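Local coordinates for probable leucine/isoleucine/valine-binding protein (Rhodopirellula baltica, PDB 4KV7) that probably binds leucine, isoleucine, valine or a related ligand as a periplasmic solute-binding protein of the leucine-binding family, at residues I62-G67 / H78-E83; S190-R195 / L211-L216; D277-L280 / Y286-A289. The protein carries 1 engineered substitution. All blocks are in the same frame, centred on the assembly; numbering follows the deposited sequence. Where two conformers were deposited one is given.

Contact 1. Residues I62-G67 / H78-E83; sequences IALDDG and HRLTDE
In a beta-alpha unit of an alpha/beta lobe of the periplasmic-binding-protein fold, Ile-62 and Leu-64 of strand 57-65 pack on Leu-80 of helix 70-81. Both strand residues direct their CB toward the helix, while the intervening Ala-63 turns away, so the contact uses one face of the strand. Leu-64 and Leu-80 reach toward each other tip to tip, Leu-64 CD1 lying 3.8 Å from Leu-80 CG. Ile-62 instead slides past Leu-80 in the opposite direction. Its CG2 branch, placed opposite the backbone nitrogen by a chi1 of -58°, comes within 3.8 Å of Leu-80 CD2. Leu-80 CD2 also sits 3.6 Å from Ile-62 O, wedged against the strand backbone. No direct hydrogen bond spans the segments; the Ile-62, Leu-64 and Leu-80 contacts are apolar, with Arg-79 at the margin. Behind them, Leu-64 pairs through its backbone with Met-22 and Thr-24 of the adjacent parallel strand 16-24. Leu-64 CD1 approaches Arg-79 NH2 obliquely at 3.8 Å. A water lies in the guanidinium plane and accepts from Arg-79 NH2 at 3.2 Å, then donates weakly to Asp-65 O, which also takes a hydrogen bond from Asn-76 ND2.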
loop_
_atom_site.group_PDB
_atom_site.type_symbol
_atom_site.label_atom_id
_atom_site.label_comp_id
_atom_site.label_asym_id
_atom_site.label_seq_id
_atom_site.Cartn_x
_atom_site.Cartn_y
_atom_site.Cartn_z
ATOM N N ILE A 62 -3.942 -11.135 15.143
ATOM C CA ILE A 62 -2.660 -11.722 15.518
ATOM C C ILE A 62 -1.645 -11.210 14.509
ATOM O O ILE A 62 -1.650 -11.615 13.339
ATOM C CB ILE A 62 -2.721 -13.251 15.502
ATOM C CG1 ILE A 62 -3.821 -13.726 16.454
ATOM C CG2 ILE A 62 -1.364 -13.844 15.875
ATOM C CD1 ILE A 62 -4.093 -15.215 16.402
ATOM N N ALA A 63 -0.818 -10.260 14.940
ATOM C CA ALA A 63 0.124 -9.583 14.057
ATOM C C ALA A 63 1.550 -9.989 14.391
ATOM O O ALA A 63 2.026 -9.747 15.503
ATOM C CB ALA A 63 -0.039 -8.077 14.169
ATOM N N LEU A 64 2.213 -10.618 13.428
ATOM C CA LEU A 64 3.569 -11.115 13.594
ATOM C C LEU A 64 4.512 -10.257 12.757
ATOM O O LEU A 64 4.182 -9.874 11.636
ATOM C CB LEU A 64 3.646 -12.574 13.148
ATOM C CG LEU A 64 2.657 -13.527 13.832
ATOM C CD1 LEU A 64 2.854 -14.963 13.366
ATOM C CD2 LEU A 64 2.742 -13.440 15.353
ATOM N N ASP A 65 5.680 -9.965 13.312
ATOM C CA ASP A 65 6.692 -9.150 12.656
ATOM C C ASP A 65 7.521 -9.995 11.700
ATOM O O ASP A 65 8.048 -11.034 12.081
ATOM C CB ASP A 65 7.601 -8.555 13.735
ATOM C CG ASP A 65 8.620 -7.553 13.199
ATOM O OD1 ASP A 65 8.494 -7.045 12.067
ATOM O OD2 ASP A 65 9.559 -7.255 13.976
ATOM N N ASP A 66 7.637 -9.544 10.455
ATOM C CA ASP A 66 8.612 -10.126 9.528
ATOM C C ASP A 66 9.690 -9.155 9.065
ATOM O O ASP A 66 10.535 -9.523 8.255
ATOM C CB ASP A 66 7.965 -10.851 8.334
ATOM C CG ASP A 66 7.118 -9.950 7.458
ATOM O OD1 ASP A 66 7.328 -8.715 7.425
ATOM O OD2 ASP A 66 6.236 -10.510 6.765
ATOM N N GLY A 67 9.665 -7.929 9.580
ATOM C CA GLY A 67 10.680 -6.949 9.227
ATOM C C GLY A 67 10.776 -6.650 7.738
ATOM O O GLY A 67 11.820 -6.166 7.290
ATOM N N HIS A 78 3.021 -19.806 8.196
ATOM C CA HIS A 78 2.727 -21.161 8.636
ATOM C C HIS A 78 2.069 -21.140 10.016
ATOM O O HIS A 78 1.092 -21.844 10.244
ATOM C CB HIS A 78 3.984 -22.033 8.621
ATOM C CG HIS A 78 4.404 -22.449 7.245
ATOM N ND1 HIS A 78 3.603 -23.219 6.428
ATOM C CD2 HIS A 78 5.529 -22.195 6.537
ATOM C CE1 HIS A 78 4.219 -23.423 5.277
ATOM N NE2 HIS A 78 5.393 -22.821 5.321
ATOM N N ARG A 79 2.580 -20.309 10.919
ATOM C CA ARG A 79 2.002 -20.228 12.256
ATOM C C ARG A 79 0.583 -19.659 12.223
ATOM O O ARG A 79 -0.310 -20.170 12.904
ATOM C CB ARG A 79 2.902 -19.420 13.203
ATOM C CG ARG A 79 4.239 -20.091 13.516
ATOM C CD ARG A 79 4.743 -19.784 14.930
ATOM N NE ARG A 79 4.850 -18.349 15.188
ATOM C CZ ARG A 79 5.901 -17.601 14.869
ATOM N NH1 ARG A 79 6.947 -18.146 14.259
ATOM N NH2 ARG A 79 5.905 -16.304 15.150
ATOM N N LEU A 80 0.367 -18.621 11.423
ATOM C CA LEU A 80 -0.945 -17.992 11.340
ATOM C C LEU A 80 -1.993 -18.949 10.781
ATOM O O LEU A 80 -3.116 -19.010 11.282
ATOM C CB LEU A 80 -0.890 -16.721 10.483
ATOM C CG LEU A 80 -0.107 -15.561 11.095
ATOM C CD1 LEU A 80 0.105 -14.482 10.052
ATOM C CD2 LEU A 80 -0.840 -15.014 12.305
ATOM N N THR A 81 -1.629 -19.701 9.747
ATOM C CA THR A 81 -2.596 -20.572 9.078
ATOM C C THR A 81 -2.753 -21.924 9.772
ATOM O O THR A 81 -3.826 -22.527 9.733
ATOM C CB THR A 81 -2.245 -20.798 7.594
ATOM O OG1 THR A 81 -0.926 -21.349 7.487
ATOM C CG2 THR A 81 -2.318 -19.487 6.822
ATOM N N ASP A 82 -1.688 -22.405 10.404
ATOM C CA ASP A 82 -1.749 -23.673 11.119
ATOM C C ASP A 82 -2.212 -23.438 12.550
ATOM O O ASP A 82 -3.404 -23.528 12.845
ATOM C CB ASP A 82 -0.382 -24.364 11.100
ATOM C CG ASP A 82 -0.418 -25.774 11.674
ATOM O OD1 ASP A 82 -1.387 -26.127 12.377
ATOM O OD2 ASP A 82 0.540 -26.535 11.420
ATOM N N GLU A 83 -1.279 -23.132 13.445
ATOM C CA GLU A 83 -1.604 -23.137 14.865
ATOM C C GLU A 83 -2.618 -22.068 15.288
ATOM O O GLU A 83 -3.448 -22.328 16.154
ATOM C CB GLU A 83 -0.344 -23.109 15.741
ATOM C CG GLU A 83 0.281 -21.747 15.940
ATOM C CD GLU A 83 1.638 -21.841 16.620
ATOM O OE1 GLU A 83 1.775 -21.340 17.757
ATOM O OE2 GLU A 83 2.561 -22.422 16.012
HETATM O O HOH W 1 7.716 -13.819 14.156
#

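Contact 2. Residues S190-R195 / L211-L216; sequences SLPHGR and LMHQPL
The backbones of 190-195 and 211-216 come nearest at Pro-192 and His-213, whose CA atoms are 6.2 Å apart, and both residues direct their CB across the gap. The proline lies over one face of the imidazole: Pro-192 CG stands 3.5 Å from the centroid of the His-213 ring and only 12° off the ring normal, a CH-pi contact centred on the ring. Pro-192 CB adds to the cover, 3.6 Å from His-213 ND1. A chi1 of -157° sets the His-213 ring on the far side of CB from its own nitrogen, and chi2 near 90° turns its face to the pyrrolidine. Ser-190 O meets the ring edge near its plane, 3.0 Å from His-213 NE2, and Pro-215 O also lies in plane at the edge; Ser-190 OG is bound to Lys-187 O. In the fold, these segments belong to a beta-alpha-beta crossover, in which strand 193-196, at the border of the seven-stranded sheet, leads through helix 204-211 to the parallel strand 219-223. Strand 159-164 runs between the two. An alanine in place of His-213 would probably leave the Pro-192 ring without its aromatic partner and open a gap between the strand approach and the loop after the helix. The CB of Leu-191 points away from the loop, and its side chain touches Leu-177 and Ile-180 of helix 167-183. Farther along, Arg-195 CD lies over one face of the His-193 ring, 3.3 Å above its plane, while Arg-195 NH2 forms a salt bridge with Asp-170.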
loop_
_atom_site.group_PDB
_atom_site.type_symbol
_atom_site.label_atom_id
_atom_site.label_comp_id
_atom_site.label_asym_id
_atom_site.label_seq_id
_atom_site.Cartn_x
_atom_site.Cartn_y
_atom_site.Cartn_z
ATOM N N SER A 190 17.166 1.006 -22.357
ATOM C CA SER A 190 17.345 2.438 -22.578
ATOM C C SER A 190 16.886 3.287 -21.392
ATOM O O SER A 190 17.328 4.420 -21.231
ATOM C CB SER A 190 16.613 2.880 -23.847
ATOM O OG SER A 190 15.209 2.832 -23.669
ATOM N N LEU A 191 15.996 2.750 -20.568
ATOM C CA LEU A 191 15.434 3.535 -19.472
ATOM C C LEU A 191 16.458 3.796 -18.369
ATOM O O LEU A 191 17.231 2.905 -18.006
ATOM C CB LEU A 191 14.220 2.829 -18.865
ATOM C CG LEU A 191 12.872 2.986 -19.573
ATOM C CD1 LEU A 191 12.878 2.409 -20.980
ATOM C CD2 LEU A 191 11.779 2.326 -18.745
ATOM N N PRO A 192 16.466 5.016 -17.812
ATOM C CA PRO A 192 17.318 5.253 -16.640
ATOM C C PRO A 192 16.761 4.453 -15.477
ATOM O O PRO A 192 15.576 4.554 -15.186
ATOM C CB PRO A 192 17.147 6.753 -16.364
ATOM C CG PRO A 192 16.343 7.301 -17.531
ATOM C CD PRO A 192 15.588 6.158 -18.104
ATOM N N HIS A 193 17.602 3.659 -14.825
ATOM C CA HIS A 193 17.124 2.768 -13.785
ATOM C C HIS A 193 18.196 2.505 -12.731
ATOM O O HIS A 193 19.051 1.636 -12.903
ATOM C CB HIS A 193 16.659 1.450 -14.398
ATOM C CG HIS A 193 15.842 0.609 -13.467
ATOM N ND1 HIS A 193 15.473 -0.686 -13.762
ATOM C CD2 HIS A 193 15.297 0.883 -12.255
ATOM C CE1 HIS A 193 14.747 -1.176 -12.772
ATOM N NE2 HIS A 193 14.618 -0.240 -11.849
ATOM N N GLY A 194 18.157 3.280 -11.653
ATOM C CA GLY A 194 19.046 3.080 -10.522
ATOM C C GLY A 194 18.368 2.200 -9.496
ATOM O O GLY A 194 17.158 2.317 -9.301
ATOM N N ARG A 195 19.135 1.319 -8.847
ATOM C CA ARG A 195 18.560 0.369 -7.891
ATOM C C ARG A 195 19.242 0.434 -6.534
ATOM O O ARG A 195 20.369 0.907 -6.420
ATOM C CB ARG A 195 18.663 -1.095 -8.357
ATOM C CG ARG A 195 18.676 -1.429 -9.822
ATOM C CD ARG A 195 17.317 -1.497 -10.468
ATOM N NE ARG A 195 16.174 -2.136 -9.795
ATOM C CZ ARG A 195 15.580 -3.249 -10.230
ATOM N NH1 ARG A 195 16.068 -3.918 -11.267
ATOM N NH2 ARG A 195 14.476 -3.693 -9.641
ATOM N N LEU A 211 22.562 9.702 -12.757
ATOM C CA LEU A 211 23.313 10.910 -13.085
ATOM C C LEU A 211 24.106 10.800 -14.381
ATOM O O LEU A 211 24.370 11.809 -15.040
ATOM C CB LEU A 211 24.249 11.281 -11.933
ATOM C CG LEU A 211 23.539 11.848 -10.710
ATOM C CD1 LEU A 211 24.507 12.110 -9.575
ATOM C CD2 LEU A 211 22.803 13.104 -11.096
HETATM N N MSE A 212 24.493 9.584 -14.749
HETATM C CA MSE A 212 25.297 9.390 -15.951
HETATM C C MSE A 212 24.433 9.167 -17.192
HETATM O O MSE A 212 24.954 9.016 -18.294
HETATM C CB MSE A 212 26.255 8.212 -15.777
HETATM C CG MSE A 212 25.564 6.865 -15.836
HETATM SE SE MSE A 212 26.778 5.354 -15.697
HETATM C CE MSE A 212 28.434 6.291 -15.305
ATOM N N HIS A 213 23.116 9.140 -17.019
ATOM C CA HIS A 213 22.230 8.811 -18.131
ATOM C C HIS A 213 22.178 9.907 -19.188
ATOM O O HIS A 213 22.275 11.092 -18.865
ATOM C CB HIS A 213 20.819 8.531 -17.629
ATOM C CG HIS A 213 20.012 7.684 -18.560
ATOM N ND1 HIS A 213 20.040 6.307 -18.519
ATOM C CD2 HIS A 213 19.169 8.013 -19.569
ATOM C CE1 HIS A 213 19.239 5.824 -19.453
ATOM N NE2 HIS A 213 18.703 6.839 -20.108
ATOM N N GLN A 214 22.024 9.494 -20.449
ATOM C CA GLN A 214 21.843 10.401 -21.582
ATOM C C GLN A 214 20.467 10.187 -22.209
ATOM O O GLN A 214 20.236 9.149 -22.837
ATOM C CB GLN A 214 22.889 10.102 -22.655
ATOM C CG GLN A 214 24.295 9.880 -22.135
ATOM C CD GLN A 214 25.096 11.159 -22.072
ATOM O OE1 GLN A 214 24.602 12.192 -21.620
ATOM N NE2 GLN A 214 26.339 11.102 -22.537
ATOM N N PRO A 215 19.551 11.161 -22.061
ATOM C CA PRO A 215 19.724 12.445 -21.378
ATOM C C PRO A 215 19.537 12.305 -19.872
ATOM O O PRO A 215 19.042 11.282 -19.401
ATOM C CB PRO A 215 18.582 13.285 -21.949
ATOM C CG PRO A 215 17.491 12.294 -22.155
ATOM C CD PRO A 215 18.181 11.014 -22.596
ATOM N N LEU A 216 19.934 13.327 -19.125
ATOM C CA LEU A 216 19.710 13.353 -17.683
ATOM C C LEU A 216 18.209 13.336 -17.399
ATOM O O LEU A 216 17.459 14.074 -18.032
ATOM C CB LEU A 216 20.341 14.613 -17.097
ATOM C CG LEU A 216 20.282 14.813 -15.585
ATOM C CD1 LEU A 216 21.229 13.849 -14.865
ATOM C CD2 LEU A 216 20.589 16.257 -15.220
#

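Contact 3. Residues D277-L280 / Y286-A289; sequences DSDL and YRDA
Arg-287 NH1 donates a hydrogen bond to Ser-278 O, 2.8 Å long and nearly straight at 163°. The acceptor lies close to the guanidinium plane, so the arginine presents its edge, although the donor is tilted 29° from the carbonyl plane. NH1 also bonds to Phe-276 O, and two backbone carbonyls of the incoming loop thus fix one guanidinium nitrogen. The neighbouring nitrogen adds a weaker link: Arg-287 NH2 is 3.4 Å from Asp-279 OD1, a salt bridge with a weak hydrogen bond. Carboxylate and guanidinium planes stand 76° apart, so this is not a flat two-pronged pairing, and because Asp-279 was deposited in two conformers the bridge may not be held throughout. Asp-277 OD1, at 5.1 Å from Arg-287 NH1, does not touch it but would probably add favourable charge. The bend of Arg-287 at chi3 swings the guanidinium back to the loop preceding its own helix. There the chain is shaped by an ST turn: Ser-278 OG accepts from Leu-280 N at 3.0 Å, and Leu-280 occupies the N-cap position of helix 281-293. The arginine therefore ties the approach to the helix to a residue in its second turn. Around this polar surface site, Arg-287 rests on Leu-299, and Leu-280 on Pro-274. On the inner side of helix 281-293, Tyr-286 packs on Leu-304 of helix 301-319 and bonds through its OH to Ser-303 OG, while Ala-289 meets Tyr-307 of that helix; strand 268-271 precedes the loop.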
loop_
_atom_site.group_PDB
_atom_site.type_symbol
_atom_site.label_atom_id
_atom_site.label_comp_id
_atom_site.label_asym_id
_atom_site.label_seq_id
_atom_site.Cartn_x
_atom_site.Cartn_y
_atom_site.Cartn_z
ATOM N N ASP A 277 -7.193 14.229 5.239
ATOM C CA ASP A 277 -7.833 15.475 5.641
ATOM C C ASP A 277 -9.146 15.729 4.890
ATOM O O ASP A 277 -9.808 16.742 5.128
ATOM C CB ASP A 277 -6.886 16.669 5.453
ATOM C CG ASP A 277 -5.733 16.674 6.453
ATOM O OD1 ASP A 277 -5.893 16.139 7.570
ATOM O OD2 ASP A 277 -4.664 17.233 6.125
ATOM N N SER A 278 -9.520 14.818 3.994
ATOM C CA SER A 278 -10.744 14.944 3.185
ATOM C C SER A 278 -12.004 14.912 4.035
ATOM O O SER A 278 -12.008 14.337 5.127
ATOM C CB SER A 278 -10.824 13.788 2.176
ATOM O OG SER A 278 -12.067 13.787 1.481
ATOM N N ASP A 279 -13.087 15.486 3.524
ATOM C CA ASP A 279 -14.341 15.406 4.254
ATOM C C ASP A 279 -15.282 14.352 3.678
ATOM O O ASP A 279 -16.456 14.303 4.022
ATOM C CB ASP A 279 -14.989 16.779 4.358
ATOM C CG ASP A 279 -14.110 17.764 5.098
ATOM O OD1 ASP A 279 -13.416 17.340 6.054
ATOM O OD2 ASP A 279 -14.103 18.953 4.722
ATOM N N LEU A 280 -14.737 13.475 2.836
ATOM C CA LEU A 280 -15.491 12.306 2.379
ATOM C C LEU A 280 -15.966 11.548 3.614
ATOM O O LEU A 280 -15.214 11.425 4.588
ATOM C CB LEU A 280 -14.606 11.392 1.533
ATOM C CG LEU A 280 -14.323 11.846 0.106
ATOM C CD1 LEU A 280 -13.181 11.022 -0.474
ATOM C CD2 LEU A 280 -15.570 11.715 -0.752
ATOM N N TYR A 286 -12.862 7.510 9.548
ATOM C CA TYR A 286 -11.485 7.157 9.865
ATOM C C TYR A 286 -10.933 8.063 10.955
ATOM O O TYR A 286 -10.354 7.586 11.922
ATOM C CB TYR A 286 -10.628 7.257 8.601
ATOM C CG TYR A 286 -9.138 7.389 8.853
ATOM C CD1 TYR A 286 -8.377 6.307 9.285
ATOM C CD2 TYR A 286 -8.489 8.600 8.633
ATOM C CE1 TYR A 286 -7.013 6.436 9.499
ATOM C CE2 TYR A 286 -7.135 8.742 8.844
ATOM C CZ TYR A 286 -6.394 7.661 9.272
ATOM O OH TYR A 286 -5.043 7.836 9.472
ATOM N N ARG A 287 -11.115 9.371 10.814
ATOM C CA ARG A 287 -10.550 10.291 11.796
ATOM C C ARG A 287 -11.185 10.091 13.168
ATOM O O ARG A 287 -10.487 10.130 14.180
ATOM C CB ARG A 287 -10.667 11.752 11.349
ATOM C CG ARG A 287 -9.804 12.087 10.141
ATOM C CD ARG A 287 -9.508 13.584 10.042
ATOM N NE ARG A 287 -10.730 14.355 9.822
ATOM C CZ ARG A 287 -11.246 14.625 8.629
ATOM N NH1 ARG A 287 -10.639 14.203 7.533
ATOM N NH2 ARG A 287 -12.371 15.318 8.533
ATOM N N ASP A 288 -12.499 9.862 13.207
ATOM C CA ASP A 288 -13.172 9.611 14.478
ATOM C C ASP A 288 -12.658 8.324 15.110
ATOM O O ASP A 288 -12.418 8.276 16.318
ATOM C CB ASP A 288 -14.688 9.487 14.293
ATOM C CG ASP A 288 -15.368 10.808 13.959
ATOM O OD1 ASP A 288 -14.803 11.889 14.229
ATOM O OD2 ASP A 288 -16.513 10.755 13.445
ATOM N N ALA A 289 -12.499 7.281 14.297
ATOM C CA ALA A 289 -12.042 5.988 14.798
ATOM C C ALA A 289 -10.628 6.096 15.342
ATOM O O ALA A 289 -10.331 5.560 16.410
ATOM C CB ALA A 289 -12.124 4.927 13.718
#

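Overall arrangement
The three contacts follow one another along the chain without interleaving, and each joins segments close in sequence. Contact 1 belongs to the lobe holding parallel strands 16-24 and 57-65, whereas contact 2 lies at the border strand of the seven-stranded sheet; their centres are 40 Å apart. Contact 3 follows strand 268-271 of that same sheet, yet its centre is 41 Å from contact 2, on the opposite side of the chain's centre, and 30 Å from contact 1. This is consistent with the two-lobed fold of the family, the chain passing between lobes before helix 281-293. Nearest atoms are about 17 Å apart or more, so none of the contacts touches another, and each joins its own local part of the fold.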